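Local atomic coordinates of putative 5-carboxymethyl-2-hydroxymuconate isomerase (Pseudomonas aeruginosa, PDB entry 3E6Q), a protein that probably catalyses the isomerisation of 5-carboxymethyl-2-hydroxymuconate, shifting a double bond in an intermediate of bacterial aromatic-compound breakdown. Residues A48-S53 with Q99-S104; V66-Y71 with R80-A85; G111-G116 with V121-E126; M22-I27 with R128-A133. One frame throughout, in Å; residues are numbered along the deposited sequence.

Contact 4 joins the first strand to the end of strand 121-130, and the other three lie within the loop it closes. Contact 2 is nested in turn inside contact 1, and contact 3 follows. Contacts 2, 3 and 4 all reach the four-stranded sheet, whereas contact 1 packs helix 39-52 against helix 95-112 on one face of it. Contacts 2 and 3 are close neighbours, their centres about 10 Å apart on adjoining strands 82-90 and 121-130, while contacts 3 and 4 are centred about 21 Å apart at different ends of strand 121-130. At contacts 2 and 3 the sheet runs on into a neighbouring subunit, and H24 of contact 4 meets H84 of another subunit.

Contact 1 (A48-S53 with Q99-S104)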
loop_
_atom_site.group_PDB
_atom_site.type_symbol
_atom_site.label_atom_id
_atom_site.label_comp_id
_atom_site.label_asym_id
_atom_site.label_seq_id
_atom_site.Cartn_x
_atom_site.Cartn_y
_atom_site.Cartn_z
ATOM N N ALA A 48 6.621 -11.957 -16.184
ATOM C CA ALA A 48 6.725 -13.194 -16.996
ATOM C C ALA A 48 6.055 -14.397 -16.288
ATOM O O ALA A 48 5.310 -15.180 -16.915
ATOM C CB ALA A 48 8.204 -13.486 -17.346
ATOM N N ALA A 49 6.319 -14.516 -14.990
ATOM C CA ALA A 49 5.751 -15.566 -14.163
ATOM C C ALA A 49 4.225 -15.431 -14.080
ATOM O O ALA A 49 3.488 -16.418 -14.223
ATOM C CB ALA A 49 6.381 -15.612 -12.793
ATOM N N LEU A 50 3.758 -14.209 -13.885
ATOM C CA LEU A 50 2.329 -13.937 -13.875
ATOM C C LEU A 50 1.679 -14.254 -15.241
ATOM O O LEU A 50 0.626 -14.905 -15.294
ATOM C CB LEU A 50 2.047 -12.509 -13.490
ATOM C CG LEU A 50 2.331 -12.174 -11.997
ATOM C CD1 LEU A 50 2.175 -10.685 -11.708
ATOM C CD2 LEU A 50 1.400 -13.039 -11.030
ATOM N N PHE A 51 2.289 -13.770 -16.317
ATOM C CA PHE A 51 1.751 -14.025 -17.669
ATOM C C PHE A 51 1.756 -15.538 -18.022
ATOM O O PHE A 51 0.789 -16.057 -18.631
ATOM C CB PHE A 51 2.511 -13.218 -18.701
ATOM C CG PHE A 51 1.903 -13.322 -20.067
ATOM C CD1 PHE A 51 0.615 -12.885 -20.260
ATOM C CD2 PHE A 51 2.580 -13.911 -21.107
ATOM C CE1 PHE A 51 -0.003 -12.979 -21.477
ATOM C CE2 PHE A 51 1.966 -14.012 -22.356
ATOM C CZ PHE A 51 0.666 -13.560 -22.521
ATOM N N ALA A 52 2.783 -16.241 -17.562
ATOM C CA ALA A 52 2.884 -17.701 -17.753
ATOM C C ALA A 52 1.748 -18.479 -17.055
ATOM O O ALA A 52 1.459 -19.614 -17.464
ATOM C CB ALA A 52 4.268 -18.232 -17.294
ATOM N N SER A 53 1.079 -17.882 -16.047
ATOM C CA SER A 53 -0.067 -18.502 -15.389
ATOM C C SER A 53 -1.259 -18.787 -16.339
ATOM O O SER A 53 -2.096 -19.654 -16.016
ATOM C CB SER A 53 -0.589 -17.693 -14.212
ATOM O OG SER A 53 -1.288 -16.508 -14.623
ATOM N N GLN A 99 -3.482 -19.250 -4.157
ATOM C CA GLN A 99 -2.319 -19.891 -3.580
ATOM C C GLN A 99 -1.229 -20.112 -4.644
ATOM O O GLN A 99 -0.053 -19.862 -4.409
ATOM C CB GLN A 99 -2.719 -21.219 -2.933
ATOM C CG GLN A 99 -1.594 -21.830 -2.150
ATOM C CD GLN A 99 -1.968 -23.145 -1.491
ATOM O OE1 GLN A 99 -3.139 -23.437 -1.280
ATOM N NE2 GLN A 99 -0.944 -23.949 -1.146
ATOM N N ALA A 100 -1.642 -20.584 -5.811
ATOM C CA ALA A 100 -0.683 -20.891 -6.866
ATOM C C ALA A 100 0.032 -19.645 -7.347
ATOM O O ALA A 100 1.243 -19.681 -7.658
ATOM C CB ALA A 100 -1.383 -21.617 -8.027
ATOM N N LEU A 101 -0.713 -18.576 -7.487
ATOM C CA LEU A 101 -0.125 -17.271 -7.919
ATOM C C LEU A 101 0.922 -16.791 -6.918
ATOM O O LEU A 101 2.030 -16.405 -7.292
ATOM C CB LEU A 101 -1.204 -16.206 -8.166
ATOM C CG LEU A 101 -2.110 -16.463 -9.383
ATOM C CD1 LEU A 101 -3.338 -15.594 -9.187
ATOM C CD2 LEU A 101 -1.343 -16.172 -10.685
ATOM N N GLY A 102 0.601 -16.897 -5.635
ATOM C CA GLY A 102 1.495 -16.441 -4.582
ATOM C C GLY A 102 2.778 -17.271 -4.575
ATOM O O GLY A 102 3.902 -16.744 -4.418
ATOM N N GLU A 103 2.636 -18.587 -4.702
ATOM C CA GLU A 103 3.792 -19.491 -4.737
ATOM C C GLU A 103 4.713 -19.171 -5.913
ATOM O O GLU A 103 5.947 -19.166 -5.775
ATOM C CB GLU A 103 3.351 -20.968 -4.789
ATOM C CG GLU A 103 2.746 -21.473 -3.466
ATOM C CD GLU A 103 1.958 -22.816 -3.579
ATOM O OE1 GLU A 103 1.222 -23.159 -2.621
ATOM O OE2 GLU A 103 2.032 -23.508 -4.627
ATOM N N SER A 104 4.126 -18.962 -7.087
ATOM C CA SER A 104 4.903 -18.625 -8.270
ATOM C C SER A 104 5.753 -17.352 -8.071
ATOM O O SER A 104 6.949 -17.292 -8.426
ATOM C CB SER A 104 3.975 -18.439 -9.445
ATOM O OG SER A 104 4.712 -18.095 -10.600
HETATM O O HOH W 1 3.564 -18.787 -13.215
#
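L50 and L101 both set CG opposite their own carbonyl carbon (chi1 -71° and -68°), which swings the two branched ends into the space between helix 39-52 and helix 95-112. There CD2 of L50 meets CD2 of L101 at 4.2 Å, the side chains crossing at about a right angle. The same L101 methyl also lies 3.9 Å from CB of S53. S53 can stand beside a leucine because its hydroxyl is occupied at home: OG donates to O of L50 at 2.6 Å. That carbonyl takes a second bond from N of S53, so two donors from S53 share that one oxygen. At A49, small residues let the helices come close, with CA of A49 and CA of S104 6.7 Å apart. S104 has two conformers; in one of them its OG lies 3.7 Å from CB of A49 and is joined through a water to O of A49, to which the water donates. Both leucines also touch L87 of strand 82-90. With no direct hydrogen bond across, the helices are held here by leucine packing, and a water links them in one conformer of S104.

Contact 2 (V66-Y71 with R80-A85). With FMT (formic acid), chain P.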
loop_
_atom_site.group_PDB
_atom_site.type_symbol
_atom_site.label_atom_id
_atom_site.label_comp_id
_atom_site.label_asym_id
_atom_site.label_seq_id
_atom_site.Cartn_x
_atom_site.Cartn_y
_atom_site.Cartn_z
ATOM N N VAL A 66 9.549 -0.798 -4.943
ATOM C CA VAL A 66 9.952 0.298 -4.070
ATOM C C VAL A 66 10.994 -0.176 -3.032
ATOM O O VAL A 66 10.848 -1.248 -2.459
ATOM C CB VAL A 66 8.735 0.903 -3.388
ATOM C CG1 VAL A 66 7.790 1.524 -4.489
ATOM C CG2 VAL A 66 8.010 -0.132 -2.631
ATOM N N THR A 67 12.003 0.660 -2.812
ATOM C CA THR A 67 12.992 0.467 -1.776
ATOM C C THR A 67 12.488 1.157 -0.526
ATOM O O THR A 67 12.037 2.307 -0.579
ATOM C CB THR A 67 14.341 1.034 -2.195
ATOM O OG1 THR A 67 14.821 0.317 -3.353
ATOM C CG2 THR A 67 15.316 0.956 -1.030
ATOM N N LEU A 68 12.475 0.423 0.568
ATOM C CA LEU A 68 12.120 0.975 1.895
ATOM C C LEU A 68 13.357 1.563 2.550
ATOM O O LEU A 68 14.308 0.843 2.906
ATOM C CB LEU A 68 11.576 -0.127 2.787
ATOM C CG LEU A 68 10.407 -0.946 2.172
ATOM C CD1 LEU A 68 10.007 -2.143 3.071
ATOM C CD2 LEU A 68 9.236 0.000 1.855
ATOM N N GLU A 69 13.372 2.897 2.675
ATOM C CA GLU A 69 14.520 3.589 3.240
ATOM C C GLU A 69 14.527 3.571 4.749
ATOM O O GLU A 69 15.574 3.801 5.384
ATOM C CB GLU A 69 14.499 5.026 2.725
ATOM C CG GLU A 69 14.603 5.149 1.184
ATOM C CD GLU A 69 14.709 6.611 0.684
ATOM O OE1 GLU A 69 14.922 6.782 -0.546
ATOM O OE2 GLU A 69 14.602 7.567 1.510
ATOM N N ALA A 70 13.367 3.352 5.367
ATOM C CA ALA A 70 13.289 3.374 6.824
ATOM C C ALA A 70 12.475 2.164 7.287
ATOM O O ALA A 70 11.276 2.122 7.025
ATOM C CB ALA A 70 12.677 4.705 7.399
ATOM N N TYR A 71 13.152 1.200 7.892
ATOM C CA TYR A 71 12.557 -0.122 8.129
ATOM C C TYR A 71 13.132 -0.682 9.407
ATOM O O TYR A 71 14.277 -0.353 9.817
ATOM C CB TYR A 71 12.820 -1.078 6.925
ATOM C CG TYR A 71 14.268 -1.267 6.668
ATOM C CD1 TYR A 71 14.991 -0.345 5.876
ATOM C CD2 TYR A 71 14.977 -2.269 7.298
ATOM C CE1 TYR A 71 16.337 -0.446 5.733
ATOM C CE2 TYR A 71 16.372 -2.397 7.102
ATOM C CZ TYR A 71 17.027 -1.450 6.322
ATOM O OH TYR A 71 18.373 -1.550 6.265
ATOM N N ARG A 80 18.994 -6.899 9.632
ATOM C CA ARG A 80 18.097 -7.787 8.922
ATOM C C ARG A 80 17.550 -7.090 7.697
ATOM O O ARG A 80 17.349 -5.877 7.720
ATOM C CB ARG A 80 16.913 -8.162 9.818
ATOM C CG ARG A 80 17.295 -8.983 11.032
ATOM C CD ARG A 80 16.095 -9.110 11.960
ATOM N NE ARG A 80 16.376 -10.059 13.041
ATOM C CZ ARG A 80 15.784 -10.037 14.238
ATOM N NH1 ARG A 80 14.963 -9.070 14.548
ATOM N NH2 ARG A 80 16.080 -10.948 15.154
ATOM N N ALA A 81 17.299 -7.881 6.673
ATOM C CA ALA A 81 16.709 -7.408 5.406
ATOM C C ALA A 81 15.525 -8.297 5.095
ATOM O O ALA A 81 15.470 -9.463 5.504
ATOM C CB ALA A 81 17.715 -7.470 4.266
ATOM N N TYR A 82 14.539 -7.730 4.388
ATOM C CA TYR A 82 13.386 -8.463 4.009
ATOM C C TYR A 82 12.848 -7.953 2.672
ATOM O O TYR A 82 13.202 -6.860 2.219
ATOM C CB TYR A 82 12.280 -8.509 5.085
ATOM C CG TYR A 82 11.640 -7.209 5.419
ATOM C CD1 TYR A 82 10.640 -6.649 4.620
ATOM C CD2 TYR A 82 12.030 -6.535 6.607
ATOM C CE1 TYR A 82 10.017 -5.427 4.978
ATOM C CE2 TYR A 82 11.437 -5.279 6.943
ATOM C CZ TYR A 82 10.438 -4.757 6.117
ATOM O OH TYR A 82 9.837 -3.567 6.445
ATOM N N LEU A 83 12.072 -8.826 2.030
ATOM C CA LEU A 83 11.516 -8.627 0.686
ATOM C C LEU A 83 10.058 -9.133 0.722
ATOM O O LEU A 83 9.765 -10.254 1.154
ATOM C CB LEU A 83 12.335 -9.417 -0.329
ATOM C CG LEU A 83 11.975 -9.380 -1.810
ATOM C CD1 LEU A 83 11.973 -7.969 -2.385
ATOM C CD2 LEU A 83 12.938 -10.310 -2.605
ATOM N N HIS A 84 9.153 -8.269 0.271
ATOM C CA HIS A 84 7.700 -8.544 0.292
ATOM C C HIS A 84 7.008 -8.115 -0.991
ATOM O O HIS A 84 7.348 -7.072 -1.568
ATOM C CB HIS A 84 7.064 -7.847 1.491
ATOM C CG HIS A 84 5.589 -8.055 1.590
ATOM N ND1 HIS A 84 5.020 -9.274 1.920
ATOM C CD2 HIS A 84 4.566 -7.193 1.391
ATOM C CE1 HIS A 84 3.703 -9.142 1.923
ATOM N NE2 HIS A 84 3.397 -7.899 1.581
ATOM N N ALA A 85 6.039 -8.903 -1.427
ATOM C CA ALA A 85 5.199 -8.523 -2.536
ATOM C C ALA A 85 3.737 -8.650 -2.146
ATOM O O ALA A 85 3.345 -9.503 -1.352
ATOM C CB ALA A 85 5.478 -9.368 -3.748
HETATM C C FMT P . 0.997 -6.235 2.548
HETATM O O1 FMT P . 0.874 -6.947 1.581
HETATM O O2 FMT P . 1.745 -5.234 2.468
#
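R80 O is held by ND2 of N32, and the ring edge of Y71 also comes up to it, CE2 lying 3.7 Å away near the ring plane. That edge packs beside the oxygen while N32 supplies its hydrogen bond. The centre of the contact is Y82, whose long flat side chain spans the gap between two strands that are not neighbours. Its CG sits between backbone N and carbonyl carbon (chi1 65°), and the ring stands out to reach the opposite segment. CD1 of L68 approaches the ring obliquely, 3.8 Å from CE1 and 3.7 Å from OH of Y82, with leucine and tyrosine crossing at about a right angle. CB of Y71 touches the same hydroxyl at 3.9 Å, so two carbons pack against OH; it makes a weak hydrogen bond to S63 O of the second subunit. Further along, NE2 of H84 donates to O1 of a formic acid, probably from the crystallisation liquor, at 2.7 Å, almost straight (170°) and in the ring plane. ND1 of H84 bonds OG of S124, and together the two bonds hold the ring. The guanidinium of R80 bonds E119 and E58 of the second subunit. Strand 24-30 runs between strands 62-73 and 82-90 in the sheet, so the contact bridges across it, and at Y71 the sheet runs on, antiparallel, into the second subunit.

Contact 3 (G111-G116 with V121-E126); sequences GAVAGG and VQVSVE
V113, V121 and V123 form the tight part of this contact, three beta-branched residues whose stiff side chains fill the layer between strand 113-115 and strand 121-126. V113 holds CG1 anti to its backbone N (chi1 169°) and CG2 beside that N, sending one methyl to V121 and the other to V123. CG1 lies 4.0 Å from CG2 of V121, and CG2 3.9 Å from CG2 of V123; in each pair the two side chains slide past each other in opposite directions. CG2 of V121 also packs on the backbone of G116, 3.7 Å from its N. G115 adopts a stretched conformation with positive phi (165°) that side-chain-bearing residues seldom take.

The other side is looser. A114 points away from strand 121-126 and packs on E36, and G111, near the end of helix 95-112, is exposed. The strand axes stay 9.4 Å apart at 159°, and no hydrogen bond links the segments.

Strand 113-115 pairs instead with strand 34-35, where A114 and G115 both face R34 in a classic beta bulge. Strand 121-130 lies beside strand 82-90 and pairs antiparallel with a strand of the second subunit, while V123 touches L109 of helix 95-112.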
loop_
_atom_site.group_PDB
_atom_site.type_symbol
_atom_site.label_atom_id
_atom_site.label_comp_id
_atom_site.label_asym_id
_atom_site.label_seq_id
_atom_site.Cartn_x
_atom_site.Cartn_y
_atom_site.Cartn_z
ATOM N N GLY A 111 14.454 -16.322 -5.540
ATOM C CA GLY A 111 15.533 -16.518 -6.518
ATOM C C GLY A 111 16.395 -15.279 -6.757
ATOM O O GLY A 111 17.592 -15.400 -7.092
ATOM N N ALA A 112 15.813 -14.111 -6.561
ATOM C CA ALA A 112 16.452 -12.833 -6.836
ATOM C C ALA A 112 17.322 -12.323 -5.693
ATOM O O ALA A 112 18.101 -11.388 -5.892
ATOM C CB ALA A 112 15.383 -11.748 -7.206
ATOM N N VAL A 113 17.187 -12.928 -4.514
ATOM C CA VAL A 113 17.894 -12.440 -3.326
ATOM C C VAL A 113 19.362 -12.841 -3.399
ATOM O O VAL A 113 19.676 -14.023 -3.534
ATOM C CB VAL A 113 17.281 -13.016 -2.016
ATOM C CG1 VAL A 113 18.187 -12.729 -0.775
ATOM C CG2 VAL A 113 15.813 -12.452 -1.787
ATOM N N ALA A 114 20.257 -11.862 -3.224
ATOM C CA ALA A 114 21.679 -12.137 -3.071
ATOM C C ALA A 114 21.928 -12.265 -1.573
ATOM O O ALA A 114 22.494 -13.260 -1.142
ATOM C CB ALA A 114 22.549 -11.054 -3.708
ATOM N N GLY A 115 21.506 -11.291 -0.779
ATOM C CA GLY A 115 21.723 -11.280 0.672
ATOM C C GLY A 115 21.459 -9.910 1.280
ATOM O O GLY A 115 21.372 -8.902 0.560
ATOM N N GLY A 116 21.371 -9.829 2.608
ATOM C CA GLY A 116 21.228 -8.541 3.249
ATOM C C GLY A 116 21.259 -8.765 4.737
ATOM O O GLY A 116 20.830 -9.812 5.180
ATOM N N VAL A 121 17.148 -13.909 4.828
ATOM C CA VAL A 121 16.273 -12.844 4.347
ATOM C C VAL A 121 14.873 -13.480 4.257
ATOM O O VAL A 121 14.675 -14.434 3.507
ATOM C CB VAL A 121 16.701 -12.314 2.987
ATOM C CG1 VAL A 121 15.614 -11.375 2.378
ATOM C CG2 VAL A 121 18.121 -11.616 3.029
ATOM N N GLN A 122 13.921 -12.917 4.988
ATOM C CA GLN A 122 12.535 -13.340 4.868
ATOM C C GLN A 122 11.913 -12.746 3.592
ATOM O O GLN A 122 11.915 -11.526 3.378
ATOM C CB GLN A 122 11.710 -12.918 6.055
ATOM C CG GLN A 122 12.029 -13.622 7.355
ATOM C CD GLN A 122 10.968 -13.413 8.445
ATOM O OE1 GLN A 122 9.831 -13.034 8.179
ATOM N NE2 GLN A 122 11.368 -13.717 9.688
ATOM N N VAL A 123 11.343 -13.620 2.783
ATOM C CA VAL A 123 10.617 -13.289 1.539
ATOM C C VAL A 123 9.178 -13.658 1.760
ATOM O O VAL A 123 8.870 -14.777 2.250
ATOM C CB VAL A 123 11.209 -14.018 0.300
ATOM C CG1 VAL A 123 10.410 -13.677 -0.997
ATOM C CG2 VAL A 123 12.722 -13.710 0.178
ATOM N N SER A 124 8.249 -12.758 1.434
ATOM C CA SER A 124 6.815 -13.098 1.553
ATOM C C SER A 124 6.028 -12.531 0.388
ATOM O O SER A 124 6.408 -11.523 -0.212
ATOM C CB SER A 124 6.175 -12.593 2.861
ATOM O OG SER A 124 6.482 -11.221 3.104
ATOM N N VAL A 125 4.894 -13.155 0.119
ATOM C CA VAL A 125 3.961 -12.700 -0.905
ATOM C C VAL A 125 2.529 -12.855 -0.376
ATOM O O VAL A 125 2.156 -13.976 0.025
ATOM C CB VAL A 125 4.107 -13.489 -2.236
ATOM C CG1 VAL A 125 3.144 -12.989 -3.302
ATOM C CG2 VAL A 125 5.531 -13.457 -2.775
ATOM N N GLU A 126 1.762 -11.758 -0.396
ATOM C CA GLU A 126 0.342 -11.762 -0.087
ATOM C C GLU A 126 -0.344 -11.749 -1.437
ATOM O O GLU A 126 0.095 -11.024 -2.336
ATOM C CB GLU A 126 -0.076 -10.525 0.687
ATOM C CG GLU A 126 -1.533 -10.400 0.770
ATOM C CD GLU A 126 -2.066 -9.260 1.641
ATOM O OE1 GLU A 126 -1.332 -8.303 2.008
ATOM O OE2 GLU A 126 -3.272 -9.369 1.873
#

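Contact 4 (M22-I27 with R128-A133)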
loop_
_atom_site.group_PDB
_atom_site.type_symbol
_atom_site.label_atom_id
_atom_site.label_comp_id
_atom_site.label_asym_id
_atom_site.label_seq_id
_atom_site.Cartn_x
_atom_site.Cartn_y
_atom_site.Cartn_z
HETATM N N MSE A 22 -5.743 -5.149 -14.584
HETATM C CA MSE A 22 -5.072 -5.719 -13.397
HETATM C C MSE A 22 -4.463 -7.041 -13.896
HETATM O O MSE A 22 -4.881 -7.530 -14.954
HETATM C CB MSE A 22 -6.140 -5.907 -12.286
HETATM C CG MSE A 22 -7.208 -6.954 -12.633
HETATM SE SE MSE A 22 -6.684 -8.799 -12.071
HETATM C CE MSE A 22 -7.206 -9.794 -13.728
ATOM N N PRO A 23 -3.597 -7.679 -13.130
ATOM C CA PRO A 23 -3.300 -7.394 -11.699
ATOM C C PRO A 23 -2.312 -6.229 -11.394
ATOM O O PRO A 23 -1.549 -5.781 -12.269
ATOM C CB PRO A 23 -2.652 -8.692 -11.234
ATOM C CG PRO A 23 -1.966 -9.221 -12.461
ATOM C CD PRO A 23 -2.854 -8.865 -13.604
ATOM N N HIS A 24 -2.299 -5.832 -10.117
ATOM C CA HIS A 24 -1.338 -4.883 -9.593
ATOM C C HIS A 24 -0.387 -5.622 -8.703
ATOM O O HIS A 24 -0.830 -6.356 -7.821
ATOM C CB HIS A 24 -2.058 -3.735 -8.821
ATOM C CG HIS A 24 -2.828 -2.808 -9.691
ATOM N ND1 HIS A 24 -2.213 -1.817 -10.435
ATOM C CD2 HIS A 24 -4.154 -2.744 -9.989
ATOM C CE1 HIS A 24 -3.142 -1.161 -11.114
ATOM N NE2 HIS A 24 -4.322 -1.687 -10.849
ATOM N N LEU A 25 0.909 -5.427 -8.904
ATOM C CA LEU A 25 1.907 -6.099 -8.081
ATOM C C LEU A 25 2.848 -5.040 -7.509
ATOM O O LEU A 25 3.445 -4.252 -8.264
ATOM C CB LEU A 25 2.690 -7.086 -8.901
ATOM C CG LEU A 25 3.886 -7.734 -8.221
ATOM C CD1 LEU A 25 3.383 -8.594 -7.044
ATOM C CD2 LEU A 25 4.769 -8.549 -9.173
ATOM N N VAL A 26 2.976 -5.026 -6.185
ATOM C CA VAL A 26 3.900 -4.108 -5.504
ATOM C C VAL A 26 4.951 -4.930 -4.755
ATOM O O VAL A 26 4.597 -5.736 -3.877
ATOM C CB VAL A 26 3.179 -3.142 -4.521
ATOM C CG1 VAL A 26 4.226 -2.203 -3.827
ATOM C CG2 VAL A 26 2.039 -2.345 -5.230
ATOM N N ILE A 27 6.220 -4.731 -5.110
ATOM C CA ILE A 27 7.359 -5.357 -4.451
ATOM C C ILE A 27 8.066 -4.294 -3.608
ATOM O O ILE A 27 8.383 -3.218 -4.120
ATOM C CB ILE A 27 8.341 -5.994 -5.472
ATOM C CG1 ILE A 27 7.651 -7.042 -6.368
ATOM C CG2 ILE A 27 9.580 -6.618 -4.763
ATOM C CD1 ILE A 27 8.539 -7.576 -7.450
ATOM N N ARG A 128 -4.072 -10.642 -2.513
ATOM C CA ARG A 128 -5.302 -10.019 -2.044
ATOM C C ARG A 128 -6.294 -9.757 -3.185
ATOM O O ARG A 128 -5.932 -9.794 -4.360
ATOM C CB ARG A 128 -5.031 -8.730 -1.299
ATOM C CG ARG A 128 -4.374 -7.618 -2.135
ATOM C CD ARG A 128 -4.246 -6.325 -1.367
ATOM N NE ARG A 128 -5.561 -5.754 -1.058
ATOM C CZ ARG A 128 -6.228 -4.906 -1.858
ATOM N NH1 ARG A 128 -5.710 -4.504 -2.991
ATOM N NH2 ARG A 128 -7.420 -4.449 -1.494
ATOM N N GLU A 129 -7.532 -9.501 -2.819
ATOM C CA GLU A 129 -8.610 -9.351 -3.790
ATOM C C GLU A 129 -9.200 -7.914 -3.758
ATOM O O GLU A 129 -9.402 -7.331 -2.681
ATOM C CB GLU A 129 -9.717 -10.305 -3.441
ATOM C CG GLU A 129 -9.343 -11.746 -3.573
ATOM C CD GLU A 129 -10.531 -12.661 -3.247
ATOM O OE1 GLU A 129 -11.047 -12.629 -2.095
ATOM O OE2 GLU A 129 -10.995 -13.355 -4.138
HETATM N N MSE A 130 -9.486 -7.404 -4.950
HETATM C CA MSE A 130 -10.131 -6.131 -5.162
HETATM C C MSE A 130 -11.573 -6.377 -5.591
HETATM O O MSE A 130 -11.848 -7.328 -6.314
HETATM C CB MSE A 130 -9.408 -5.384 -6.277
HETATM C CG MSE A 130 -7.911 -5.220 -6.026
HETATM SE SE MSE A 130 -7.065 -4.071 -7.326
HETATM C CE MSE A 130 -7.249 -5.248 -8.893
ATOM N N GLU A 131 -12.480 -5.536 -5.116
ATOM C CA GLU A 131 -13.919 -5.723 -5.427
ATOM C C GLU A 131 -14.133 -5.359 -6.874
ATOM O O GLU A 131 -14.040 -4.203 -7.246
ATOM C CB GLU A 131 -14.790 -4.817 -4.560
ATOM C CG GLU A 131 -16.262 -5.019 -4.896
ATOM C CD GLU A 131 -17.154 -3.983 -4.323
ATOM O OE1 GLU A 131 -16.667 -2.973 -3.798
ATOM O OE2 GLU A 131 -18.377 -4.203 -4.424
ATOM N N ARG A 132 -14.470 -6.330 -7.701
ATOM C CA ARG A 132 -14.567 -6.033 -9.124
ATOM C C ARG A 132 -15.787 -5.170 -9.424
ATOM O O ARG A 132 -15.730 -4.376 -10.356
ATOM C CB ARG A 132 -14.521 -7.273 -9.963
ATOM C CG ARG A 132 -15.695 -8.173 -9.832
ATOM C CD ARG A 132 -15.405 -9.492 -10.619
ATOM N NE ARG A 132 -16.585 -10.352 -10.600
ATOM C CZ ARG A 132 -17.019 -11.055 -9.554
ATOM N NH1 ARG A 132 -16.369 -11.116 -8.411
ATOM N NH2 ARG A 132 -18.133 -11.773 -9.690
ATOM N N ALA A 133 -16.868 -5.278 -8.637
ATOM C CA ALA A 133 -18.061 -4.443 -8.888
ATOM C C ALA A 133 -17.788 -2.934 -8.764
ATOM O O ALA A 133 -18.474 -2.118 -9.409
ATOM C CB ALA A 133 -19.217 -4.833 -7.999
#
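M130 reaches from the end of strand 121-130 to H24, the first residue of strand 24-30, and to M22 just before it, within the beta-alpha-beta fold and trimeric assembly of the tautomerase superfamily. Both methionines are selenomethionines, so each carries selenium in place of sulfur.

The apolar contact is made by the terminal methyl. CE of M130 lies 3.6 Å from CB of M22 and 4.1 Å from its CG. A long, unbranched, flexible side chain suits this bridge between strands that are not neighbours in the sheet. M130 places CG opposite its carbonyl carbon and then bends at its last torsion (chi3 -68°), turning the methyl toward M22. The side chain of M22 itself bends at chi2 and chi3 and packs on F56, L90 and Y135.

The second kind of contact is selenium-aromatic. The selenium of M130 is 5.2 Å from the centre of the H24 ring and 73° from its normal, an oblique approach, with the two side chains crossing at about a right angle.

Polar bonds belong to the ring nitrogens of H24. ND1 bonds to NH1 of R64, while two hydroxyls share NE2: OH of Y135 and OG of S124 of the third subunit. Histidine thus serves both needs, offering carbon to M130 and nitrogens to hydrogen-bonding partners that fix the ring's rotation. A 1,2-ethanediol about 4 Å from the H24 side chain, probably from the crystallisation liquor, is consistent with a pocket at this subunit interface.

At the ring's edge, near its plane, CD2 of H24 stands 4.1 Å from CE of M130.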